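Local coordinates for protein iota-carrageenase (Alteromonas sp., PDB 1H80) that hydrolyses the 1,4-beta-D-linkages of iota-carrageenan, a sulfated galactan of red algal cell walls, with inversion of anomeric configuration, at residues 273-278 / 354-359. Numbering follows the deposited sequence. Where two conformers were deposited one is given.
Sequences SAVRSD and FDVTAR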
ATOM      1  N   SER A 273       6.445 -10.712   8.696  1.00 14.57           N
ATOM      2  CA  SER A 273       5.300 -11.521   9.088  1.00 14.16           C
ATOM      3  C   SER A 273       4.324 -11.421   7.925  1.00 14.72           C
ATOM      4  O   SER A 273       4.526 -10.615   7.017  1.00 14.63           O
ATOM      5  CB  SER A 273       4.656 -10.991  10.373  1.00 15.93           C
ATOM      6  OG  SER A 273       4.069  -9.716  10.181  1.00 17.10           O
ATOM      7  N   ALA A 274       3.281 -12.238   7.936  1.00 13.72           N
ATOM      8  CA  ALA A 274       2.301 -12.192   6.855  1.00 13.52           C
ATOM      9  C   ALA A 274       1.299 -11.080   7.142  1.00 13.70           C
ATOM     10  O   ALA A 274       0.930 -10.307   6.255  1.00 14.01           O
ATOM     11  CB  ALA A 274       1.592 -13.532   6.737  1.00 14.44           C
ATOM     12  N   VAL A 275       0.866 -11.009   8.394  1.00 13.93           N
ATOM     13  CA  VAL A 275      -0.092 -10.000   8.819  1.00 14.41           C
ATOM     14  C   VAL A 275       0.500  -9.233   9.988  1.00 15.16           C
ATOM     15  O   VAL A 275       1.138  -9.813  10.869  1.00 14.84           O
ATOM     16  CB  VAL A 275      -1.421 -10.642   9.272  1.00 15.06           C
ATOM     17  CG1 VAL A 275      -2.412  -9.557   9.686  1.00 15.35           C
ATOM     18  CG2 VAL A 275      -1.994 -11.491   8.150  1.00 15.51           C
ATOM     19  N   ARG A 276       0.296  -7.924   9.984  1.00 14.32           N
ATOM     20  CA  ARG A 276       0.803  -7.084  11.050  1.00 16.05           C
ATOM     21  C   ARG A 276      -0.240  -6.053  11.439  1.00 16.41           C
ATOM     22  O   ARG A 276      -0.839  -5.410  10.582  1.00 16.24           O
ATOM     23  CB  ARG A 276       2.075  -6.376  10.598  1.00 16.77           C
ATOM     24  CG  ARG A 276       2.539  -5.294  11.547  1.00 18.57           C
ATOM     25  CD  ARG A 276       3.772  -4.607  11.007  1.00 19.88           C
ATOM     26  NE  ARG A 276       3.847  -3.221  11.450  1.00 21.40           N
ATOM     27  CZ  ARG A 276       4.751  -2.350  11.020  1.00 22.59           C
ATOM     28  NH1 ARG A 276       5.664  -2.724  10.134  1.00 22.88           N
ATOM     29  NH2 ARG A 276       4.739  -1.102  11.473  1.00 24.39           N
ATOM     30  N   SER A 277      -0.459  -5.905  12.740  1.00 16.38           N
ATOM     31  CA  SER A 277      -1.419  -4.935  13.243  1.00 16.89           C
ATOM     32  C   SER A 277      -0.744  -4.070  14.296  1.00 17.43           C
ATOM     33  O   SER A 277      -0.184  -4.582  15.268  1.00 17.55           O
ATOM     34  CB  SER A 277      -2.633  -5.647  13.839  1.00 17.08           C
ATOM     35  OG  SER A 277      -3.307  -6.402  12.845  0.50 16.18           O
ATOM     36  N   ASP A 278      -0.791  -2.759  14.086  1.00 17.60           N
ATOM     37  CA  ASP A 278      -0.185  -1.806  15.005  1.00 18.03           C
ATOM     38  C   ASP A 278      -1.255  -1.142  15.849  1.00 18.78           C
ATOM     39  O   ASP A 278      -2.392  -0.974  15.417  1.00 18.79           O
ATOM     40  CB  ASP A 278       0.558  -0.704  14.245  1.00 19.50           C
ATOM     41  CG  ASP A 278       1.738  -1.220  13.454  1.00 20.59           C
ATOM     42  OD1 ASP A 278       2.076  -2.417  13.573  1.00 21.62           O
ATOM     43  OD2 ASP A 278       2.333  -0.411  12.711  1.00 22.34           O
ATOM     44  N   PHE A 354      -8.694 -14.528   7.044  1.00 16.83           N
ATOM     45  CA  PHE A 354      -8.759 -15.980   6.906  1.00 17.66           C
ATOM     46  C   PHE A 354      -7.648 -16.541   6.030  1.00 18.53           C
ATOM     47  O   PHE A 354      -7.276 -15.936   5.026  1.00 19.65           O
ATOM     48  CB  PHE A 354     -10.098 -16.407   6.293  1.00 17.01           C
ATOM     49  CG  PHE A 354     -11.305 -15.930   7.046  1.00 17.93           C
ATOM     50  CD1 PHE A 354     -11.769 -14.629   6.892  1.00 17.53           C
ATOM     51  CD2 PHE A 354     -11.995 -16.790   7.895  1.00 17.55           C
ATOM     52  CE1 PHE A 354     -12.905 -14.189   7.569  1.00 18.50           C
ATOM     53  CE2 PHE A 354     -13.130 -16.364   8.576  1.00 18.87           C
ATOM     54  CZ  PHE A 354     -13.589 -15.059   8.413  1.00 17.71           C
ATOM     55  N   ASP A 355      -7.141 -17.710   6.418  1.00 18.60           N
ATOM     56  CA  ASP A 355      -6.092 -18.413   5.682  1.00 19.47           C
ATOM     57  C   ASP A 355      -4.813 -17.606   5.498  1.00 19.54           C
ATOM     58  O   ASP A 355      -4.609 -16.954   4.474  1.00 20.43           O
ATOM     59  CB  ASP A 355      -6.618 -18.867   4.318  1.00 20.96           C
ATOM     60  CG  ASP A 355      -7.894 -19.683   4.427  1.00 24.13           C
ATOM     61  OD1 ASP A 355      -7.979 -20.549   5.324  1.00 26.37           O
ATOM     62  OD2 ASP A 355      -8.813 -19.464   3.607  0.50 24.35           O
ATOM     63  N   VAL A 356      -3.948 -17.672   6.501  1.00 18.00           N
ATOM     64  CA  VAL A 356      -2.684 -16.955   6.487  1.00 17.51           C
ATOM     65  C   VAL A 356      -1.545 -17.965   6.433  1.00 17.38           C
ATOM     66  O   VAL A 356      -1.510 -18.915   7.212  1.00 17.64           O
ATOM     67  CB  VAL A 356      -2.531 -16.093   7.760  1.00 17.48           C
ATOM     68  CG1 VAL A 356      -1.225 -15.323   7.719  1.00 18.35           C
ATOM     69  CG2 VAL A 356      -3.711 -15.133   7.882  1.00 17.86           C
ATOM     70  N   THR A 357      -0.625 -17.769   5.498  1.00 16.82           N
ATOM     71  CA  THR A 357       0.514 -18.668   5.365  1.00 16.82           C
ATOM     72  C   THR A 357       1.794 -17.856   5.274  1.00 16.21           C
ATOM     73  O   THR A 357       1.937 -17.000   4.405  1.00 16.30           O
ATOM     74  CB  THR A 357       0.395 -19.549   4.105  1.00 18.21           C
ATOM     75  OG1 THR A 357      -0.817 -20.309   4.165  1.00 20.73           O
ATOM     76  CG2 THR A 357       1.581 -20.509   4.008  1.00 19.99           C
ATOM     77  N   ALA A 358       2.720 -18.121   6.189  1.00 14.67           N
ATOM     78  CA  ALA A 358       3.994 -17.423   6.194  1.00 14.33           C
ATOM     79  C   ALA A 358       5.107 -18.432   5.972  1.00 14.24           C
ATOM     80  O   ALA A 358       5.272 -19.364   6.752  1.00 14.54           O
ATOM     81  CB  ALA A 358       4.200 -16.701   7.521  1.00 14.96           C
ATOM     82  N   ARG A 359       5.858 -18.249   4.893  1.00 14.38           N
ATOM     83  CA  ARG A 359       6.971 -19.137   4.594  1.00 14.65           C
ATOM     84  C   ARG A 359       8.241 -18.423   5.031  1.00 14.72           C
ATOM     85  O   ARG A 359       8.481 -17.273   4.660  1.00 13.58           O
ATOM     86  CB  ARG A 359       7.030 -19.454   3.098  1.00 16.08           C
ATOM     87  CG  ARG A 359       8.190 -20.369   2.710  1.00 18.44           C
ATOM     88  CD  ARG A 359       8.198 -20.650   1.213  1.00 21.63           C
ATOM     89  NE  ARG A 359       7.122 -21.551   0.811  1.00 24.36           N
ATOM     90  CZ  ARG A 359       7.182 -22.877   0.902  1.00 25.76           C
ATOM     91  NH1 ARG A 359       8.269 -23.465   1.381  1.00 27.03           N
ATOM     92  NH2 ARG A 359       6.151 -23.618   0.514  1.00 26.96           N
TER
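Ala-274 and Val-356 meet inside the right-handed parallel beta-helix of this glycoside hydrolase family 82 enzyme, where segments 273-278 and 354-359 belong to different sheets and meet mainly through apolar side chains. No hydrogen bond joins the two segments. The methyl of Ala-274 points at the other strand and sits 3.5 Å from Val-356 CG1, tighter than a usual carbon-carbon contact. Two residues along, on the same inward face of the strand, Ala-358 offers its CB to that of Ala-274 at 4.2 Å. The CA atoms of this alanine pair are the nearest across the two segments, 5.5 Å apart.

The backbone of Ala-274 is meanwhile hydrogen-bonded to Ala-248, Val-249 and Ala-406, which ties it to the neighbouring turns of the coil. Strands 261-269 and 421-429 flank strand 351-359 in its sheet, and Ser-268 and Val-426 add to the packing around Ala-274 and Val-356 respectively. Val-275 completes the apolar patch, its side chain crossing that of Val-356 at about a right angle. A chi1 of -179° sets CG2 of Val-275 beside the backbone N and anti to the carbonyl carbon, and it is this methyl that rests 3.9 Å from Val-356 CG1.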